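Local coordinates for B12-binding domain-containing protein (Kitasatospora setae, PDB 6WTE), which is TsrM, a cobalamin-dependent radical S-adenosylmethionine methyltransferase with a [4Fe-4S] cluster that probably works by a non-radical mechanism, at residues F414-M419 with E458-F463; P434-N439 with R472-F477. All blocks are in the same frame, centred on the assembly; numbering follows the deposited sequence.

Contact 1. Residues F414-M419 with E458-F463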
loop_
_atom_site.group_PDB
_atom_site.type_symbol
_atom_site.label_atom_id
_atom_site.label_comp_id
_atom_site.label_asym_id
_atom_site.label_seq_id
_atom_site.Cartn_x
_atom_site.Cartn_y
_atom_site.Cartn_z
ATOM N N PHE A 414 5.757 -0.412 -12.353
ATOM C CA PHE A 414 6.813 -0.706 -11.401
ATOM C C PHE A 414 7.628 -1.897 -11.887
ATOM O O PHE A 414 7.133 -2.714 -12.671
ATOM C CB PHE A 414 6.223 -0.978 -10.008
ATOM C CG PHE A 414 5.705 0.261 -9.340
ATOM C CD1 PHE A 414 4.430 0.733 -9.621
ATOM C CD2 PHE A 414 6.500 0.966 -8.452
ATOM C CE1 PHE A 414 3.953 1.884 -9.017
ATOM C CE2 PHE A 414 6.026 2.116 -7.843
ATOM C CZ PHE A 414 4.752 2.573 -8.129
ATOM N N PRO A 415 8.896 -1.995 -11.470
ATOM C CA PRO A 415 9.804 -2.962 -12.111
ATOM C C PRO A 415 9.415 -4.415 -11.903
ATOM O O PRO A 415 9.633 -5.237 -12.801
ATOM C CB PRO A 415 11.165 -2.643 -11.471
ATOM C CG PRO A 415 10.831 -1.907 -10.202
ATOM C CD PRO A 415 9.612 -1.115 -10.526
ATOM N N TYR A 416 8.851 -4.767 -10.752
ATOM C CA TYR A 416 8.567 -6.170 -10.485
ATOM C C TYR A 416 7.071 -6.424 -10.539
ATOM O O TYR A 416 6.484 -7.000 -9.620
ATOM C CB TYR A 416 9.172 -6.580 -9.145
ATOM C CG TYR A 416 10.639 -6.253 -9.124
ATOM C CD1 TYR A 416 11.520 -6.943 -9.942
ATOM C CD2 TYR A 416 11.135 -5.223 -8.332
ATOM C CE1 TYR A 416 12.869 -6.641 -9.959
ATOM C CE2 TYR A 416 12.494 -4.910 -8.336
ATOM C CZ TYR A 416 13.350 -5.623 -9.158
ATOM O OH TYR A 416 14.692 -5.336 -9.185
ATOM N N THR A 417 6.456 -5.967 -11.617
ATOM C CA THR A 417 5.102 -6.329 -11.969
ATOM C C THR A 417 5.123 -6.952 -13.355
ATOM O O THR A 417 5.964 -6.591 -14.184
ATOM C CB THR A 417 4.159 -5.122 -11.968
ATOM O OG1 THR A 417 4.535 -4.213 -13.013
ATOM C CG2 THR A 417 4.207 -4.402 -10.625
ATOM N N PRO A 418 4.247 -7.915 -13.625
ATOM C CA PRO A 418 4.215 -8.491 -14.974
ATOM C C PRO A 418 4.056 -7.436 -16.060
ATOM O O PRO A 418 4.686 -7.556 -17.121
ATOM C CB PRO A 418 3.021 -9.454 -14.903
ATOM C CG PRO A 418 2.973 -9.863 -13.454
ATOM C CD PRO A 418 3.355 -8.630 -12.689
ATOM N N MET A 419 3.270 -6.384 -15.802
ATOM C CA MET A 419 3.116 -5.301 -16.773
ATOM C C MET A 419 4.439 -4.588 -17.015
ATOM O O MET A 419 4.843 -4.382 -18.163
ATOM C CB MET A 419 2.059 -4.299 -16.301
ATOM C CG MET A 419 0.622 -4.703 -16.602
ATOM S SD MET A 419 0.256 -4.592 -18.363
ATOM C CE MET A 419 0.097 -2.818 -18.586
ATOM N N GLU A 458 19.667 0.043 -11.569
ATOM C CA GLU A 458 19.369 0.579 -12.894
ATOM C C GLU A 458 18.011 0.105 -13.386
ATOM O O GLU A 458 17.235 0.895 -13.932
ATOM C CB GLU A 458 20.450 0.187 -13.906
ATOM C CG GLU A 458 20.148 0.736 -15.294
ATOM C CD GLU A 458 21.162 0.326 -16.347
ATOM O OE1 GLU A 458 22.061 -0.484 -16.040
ATOM O OE2 GLU A 458 21.047 0.822 -17.483
ATOM N N TYR A 459 17.711 -1.182 -13.208
ATOM C CA TYR A 459 16.426 -1.708 -13.668
ATOM C C TYR A 459 15.264 -1.055 -12.930
ATOM O O TYR A 459 14.200 -0.812 -13.515
ATOM C CB TYR A 459 16.379 -3.228 -13.495
ATOM C CG TYR A 459 15.029 -3.793 -13.867
ATOM C CD1 TYR A 459 14.595 -3.748 -15.182
ATOM C CD2 TYR A 459 14.176 -4.342 -12.908
ATOM C CE1 TYR A 459 13.366 -4.240 -15.548
ATOM C CE2 TYR A 459 12.929 -4.842 -13.269
ATOM C CZ TYR A 459 12.531 -4.780 -14.589
ATOM O OH TYR A 459 11.300 -5.268 -14.977
ATOM N N GLU A 460 15.451 -0.756 -11.645
ATOM C CA GLU A 460 14.350 -0.219 -10.854
ATOM C C GLU A 460 14.165 1.275 -11.086
ATOM O O GLU A 460 13.029 1.754 -11.174
ATOM C CB GLU A 460 14.585 -0.515 -9.371
ATOM C CG GLU A 460 14.584 -2.000 -9.045
ATOM C CD GLU A 460 15.097 -2.296 -7.652
ATOM O OE1 GLU A 460 15.369 -1.339 -6.899
ATOM O OE2 GLU A 460 15.233 -3.487 -7.308
ATOM N N ARG A 461 15.263 2.026 -11.199
ATOM C CA ARG A 461 15.140 3.480 -11.210
ATOM C C ARG A 461 14.498 3.994 -12.493
ATOM O O ARG A 461 13.892 5.069 -12.483
ATOM C CB ARG A 461 16.511 4.127 -10.992
ATOM C CG ARG A 461 17.459 4.018 -12.180
ATOM C CD ARG A 461 18.904 4.300 -11.763
ATOM N NE ARG A 461 19.789 4.248 -12.920
ATOM C CZ ARG A 461 21.029 3.764 -12.910
ATOM N NH1 ARG A 461 21.553 3.261 -11.796
ATOM N NH2 ARG A 461 21.741 3.770 -14.029
ATOM N N GLN A 462 14.604 3.248 -13.599
ATOM C CA GLN A 462 14.109 3.745 -14.881
ATOM C C GLN A 462 12.597 3.929 -14.882
ATOM O O GLN A 462 12.069 4.664 -15.722
ATOM C CB GLN A 462 14.511 2.793 -16.014
ATOM C CG GLN A 462 13.912 1.410 -15.859
ATOM C CD GLN A 462 14.306 0.441 -16.962
ATOM O OE1 GLN A 462 14.642 0.841 -18.073
ATOM N NE2 GLN A 462 14.247 -0.851 -16.653
ATOM N N PHE A 463 11.887 3.277 -13.972
ATOM C CA PHE A 463 10.446 3.463 -13.919
ATOM C C PHE A 463 10.040 4.751 -13.215
ATOM O O PHE A 463 8.860 5.115 -13.255
ATOM C CB PHE A 463 9.800 2.253 -13.246
ATOM C CG PHE A 463 9.878 1.002 -14.072
ATOM C CD1 PHE A 463 11.021 0.218 -14.060
ATOM C CD2 PHE A 463 8.811 0.622 -14.886
ATOM C CE1 PHE A 463 11.108 -0.921 -14.822
ATOM C CE2 PHE A 463 8.886 -0.530 -15.666
ATOM C CZ PHE A 463 10.033 -1.306 -15.632
#

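Contact 2. Residues P434-N439 with R472-F477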
loop_
_atom_site.group_PDB
_atom_site.type_symbol
_atom_site.label_atom_id
_atom_site.label_comp_id
_atom_site.label_asym_id
_atom_site.label_seq_id
_atom_site.Cartn_x
_atom_site.Cartn_y
_atom_site.Cartn_z
ATOM N N PRO A 434 3.988 0.791 -27.127
ATOM C CA PRO A 434 2.690 1.474 -27.149
ATOM C C PRO A 434 2.113 1.614 -25.749
ATOM O O PRO A 434 2.235 0.721 -24.910
ATOM C CB PRO A 434 1.819 0.563 -28.022
ATOM C CG PRO A 434 2.791 -0.158 -28.904
ATOM C CD PRO A 434 4.032 -0.350 -28.062
ATOM N N GLY A 435 1.485 2.754 -25.503
ATOM C CA GLY A 435 0.808 2.983 -24.250
ATOM C C GLY A 435 1.684 3.506 -23.134
ATOM O O GLY A 435 1.148 3.943 -22.112
ATOM N N LEU A 436 3.006 3.465 -23.298
ATOM C CA LEU A 436 3.926 4.025 -22.317
ATOM C C LEU A 436 3.806 5.545 -22.299
ATOM O O LEU A 436 3.760 6.188 -23.351
ATOM C CB LEU A 436 5.351 3.610 -22.673
ATOM C CG LEU A 436 6.431 3.424 -21.624
ATOM C CD1 LEU A 436 5.922 2.508 -20.540
ATOM C CD2 LEU A 436 7.626 2.809 -22.308
ATOM N N GLN A 437 3.787 6.125 -21.101
ATOM C CA GLN A 437 3.551 7.556 -20.972
ATOM C C GLN A 437 4.207 8.074 -19.700
ATOM O O GLN A 437 4.267 7.377 -18.685
ATOM C CB GLN A 437 2.045 7.865 -20.943
ATOM C CG GLN A 437 1.658 9.337 -21.128
ATOM C CD GLN A 437 1.695 10.157 -19.834
ATOM O OE1 GLN A 437 1.718 9.611 -18.733
ATOM N NE2 GLN A 437 1.694 11.476 -19.976
ATOM N N SER A 438 4.679 9.316 -19.764
ATOM C CA SER A 438 5.083 10.045 -18.570
ATOM C C SER A 438 4.905 11.530 -18.828
ATOM O O SER A 438 5.245 12.019 -19.909
ATOM C CB SER A 438 6.536 9.767 -18.172
ATOM O OG SER A 438 6.854 10.486 -16.991
ATOM N N ASN A 439 4.377 12.243 -17.827
ATOM C CA ASN A 439 4.103 13.666 -17.992
ATOM C C ASN A 439 5.361 14.488 -18.213
ATOM O O ASN A 439 5.275 15.581 -18.781
ATOM C CB ASN A 439 3.372 14.218 -16.771
ATOM C CG ASN A 439 1.974 13.665 -16.628
ATOM O OD1 ASN A 439 1.437 13.048 -17.548
ATOM N ND2 ASN A 439 1.370 13.896 -15.474
ATOM N N ARG A 472 10.590 11.078 -13.747
ATOM C CA ARG A 472 9.932 10.663 -14.983
ATOM C C ARG A 472 9.192 9.372 -14.632
ATOM O O ARG A 472 9.636 8.259 -14.931
ATOM C CB ARG A 472 10.937 10.479 -16.121
ATOM C CG ARG A 472 10.323 10.533 -17.506
ATOM C CD ARG A 472 10.015 9.148 -18.044
ATOM N NE ARG A 472 11.209 8.446 -18.508
ATOM C CZ ARG A 472 11.832 7.501 -17.814
ATOM N NH1 ARG A 472 11.382 7.153 -16.625
ATOM N NH2 ARG A 472 12.904 6.903 -18.314
ATOM N N LEU A 473 8.060 9.538 -13.949
ATOM C CA LEU A 473 7.272 8.414 -13.456
ATOM C C LEU A 473 6.523 7.785 -14.621
ATOM O O LEU A 473 5.716 8.455 -15.276
ATOM C CB LEU A 473 6.299 8.872 -12.373
ATOM C CG LEU A 473 6.839 9.006 -10.947
ATOM C CD1 LEU A 473 7.974 10.021 -10.862
ATOM C CD2 LEU A 473 5.701 9.394 -10.009
ATOM N N VAL A 474 6.786 6.503 -14.872
ATOM C CA VAL A 474 6.315 5.811 -16.070
ATOM C C VAL A 474 4.938 5.210 -15.822
ATOM O O VAL A 474 4.666 4.683 -14.735
ATOM C CB VAL A 474 7.331 4.733 -16.483
ATOM C CG1 VAL A 474 6.816 3.937 -17.641
ATOM C CG2 VAL A 474 8.658 5.387 -16.849
ATOM N N CYS A 475 4.071 5.276 -16.843
ATOM C CA CYS A 475 2.701 4.780 -16.775
ATOM C C CYS A 475 2.352 4.019 -18.043
ATOM O O CYS A 475 3.003 4.165 -19.081
ATOM C CB CYS A 475 1.688 5.916 -16.612
ATOM S SG CYS A 475 1.963 6.899 -15.128
ATOM N N TYR A 476 1.295 3.216 -17.943
ATOM C CA TYR A 476 0.636 2.618 -19.094
ATOM C C TYR A 476 -0.808 3.096 -19.139
ATOM O O TYR A 476 -1.479 3.170 -18.104
ATOM C CB TYR A 476 0.648 1.085 -19.046
ATOM C CG TYR A 476 -0.054 0.474 -20.243
ATOM C CD1 TYR A 476 0.631 0.241 -21.427
ATOM C CD2 TYR A 476 -1.409 0.153 -20.196
ATOM C CE1 TYR A 476 0.003 -0.299 -22.527
ATOM C CE2 TYR A 476 -2.052 -0.387 -21.292
ATOM C CZ TYR A 476 -1.341 -0.615 -22.457
ATOM O OH TYR A 476 -1.979 -1.150 -23.549
ATOM N N PHE A 477 -1.268 3.430 -20.338
ATOM C CA PHE A 477 -2.665 3.753 -20.583
ATOM C C PHE A 477 -3.012 3.258 -21.977
ATOM O O PHE A 477 -2.315 3.588 -22.937
ATOM C CB PHE A 477 -2.911 5.259 -20.459
ATOM C CG PHE A 477 -4.358 5.636 -20.405
ATOM C CD1 PHE A 477 -5.205 5.069 -19.460
ATOM C CD2 PHE A 477 -4.874 6.566 -21.292
ATOM C CE1 PHE A 477 -6.541 5.418 -19.406
ATOM C CE2 PHE A 477 -6.216 6.920 -21.243
ATOM C CZ PHE A 477 -7.047 6.348 -20.300
HETATM O O HOH W 1 -0.840 6.012 -22.946
HETATM O O HOH W 2 6.452 12.035 -14.209
#

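Contact 1. Residues F414-M419 with E458-F463
Pro-415 packs against two neighbouring aromatic rings of the 458-463 segment, Tyr-459 and Phe-463, and the tight half of this contact is built round it. Pro-415 CA stands over one face of the Phe-463 ring, 3.9 Å from the centroid and 22° off the normal, a CH-pi contact. Pro-415 CB meets the Tyr-459 ring obliquely, 3.3 Å from its CE2. The hydroxyl of that tyrosine donates to the proline carbonyl, Tyr-459 OH to Pro-415 O 2.7 Å, in the carbonyl plane and on a lone pair. With CG of Tyr-459 anti to the backbone N (chi1 176°), the ring reaches off the helix to both carbon and carbonyl. Tyr-416 extends the cluster: its CE1 comes 3.8 Å from CE2 of Tyr-459, the two ring planes inclined at 58°. Tyr-416 OH donates to the anti lone pair of Glu-460 OE2 at 2.7 Å, with carboxylate and ring planes nearly perpendicular. The other oxygen, Glu-460 OE1, accepts from the backbone N of Ala-114, so both carboxylate oxygens of this buried acid are engaged. The packing gives way along helix 456-461 where Arg-461, exposed, points away from 414-419 and Glu-458 forms a salt bridge with Lys-448. On the cofactor side, Phe-414 backs onto Phe-463 with its carbonyl carbon while its own ring touches cobalamin, so the contact lies behind one residue of the B12 pocket, within the radical SAM core.

Contact 2. Residues P434-N439 with R472-F477
Backbone hydrogen bonds join Gln-437 and Cys-475 as an antiparallel hydrogen-bonded pair: Gln-437 N to Cys-475 O is 2.9 Å, and Cys-475 N to Gln-437 O is 2.8 Å. Phe-477 N adds a third bond, to Gly-435 O, and a water bridges that carbonyl to Phe-477 O. Leu-436 and Tyr-476 form the adjoining non-hydrogen-bonded pair, with CA-H...O contacts from Tyr-476 CA to Gly-435 O and from Leu-436 CA to Cys-475 O. A side chain at Gly-435 would collide with CE1 of Tyr-476.

Among side-chain polar contacts, Ser-438 OG, set anti to the backbone N (chi1 -179°), reaches Leu-473 O at 2.9 Å from above the carbonyl plane, and a second water links this OG to Leu-473 N. With an alanine here, Leu-473 O would probably lose its hydroxyl partner and the bridging water one of its holds.

Apolar contact is tightest where Leu-436 CD1 presses on Val-474 CG1, at 3.4 Å. Ser-438 CB also rests 3.5 Å from CD of Arg-472, whose guanidinium goes on to bond Gln-462 O.

Strand 475-476 lies between 436-437 and 404-412, antiparallel to both; helix 418-427 packs against Leu-436 and Tyr-476, while helix 491-503 meets Gln-437 and Phe-477.

Contacts 1 and 2 illustrate how the segments of neighbouring contacts can interleave in the chain: their order is 414-419, 434-439, 458-463, 472-477, so each contact is closed across a segment of the other. Their centres lie about 12 Å apart, and they meet directly. Val-474 N probably bonds to the carbonyl oxygen of Phe-463, and Met-419 CE packs on Tyr-476. Helix 418-427 starts in contact 1 and covers one face of the strand pair in contact 2. Contact 1 adjoins cobalamin through Phe-414, whereas contact 2 adds the strand pair 436-437/475-476 to the sheet at strand 404-412, whose end runs on to Phe-414 at the cofactor.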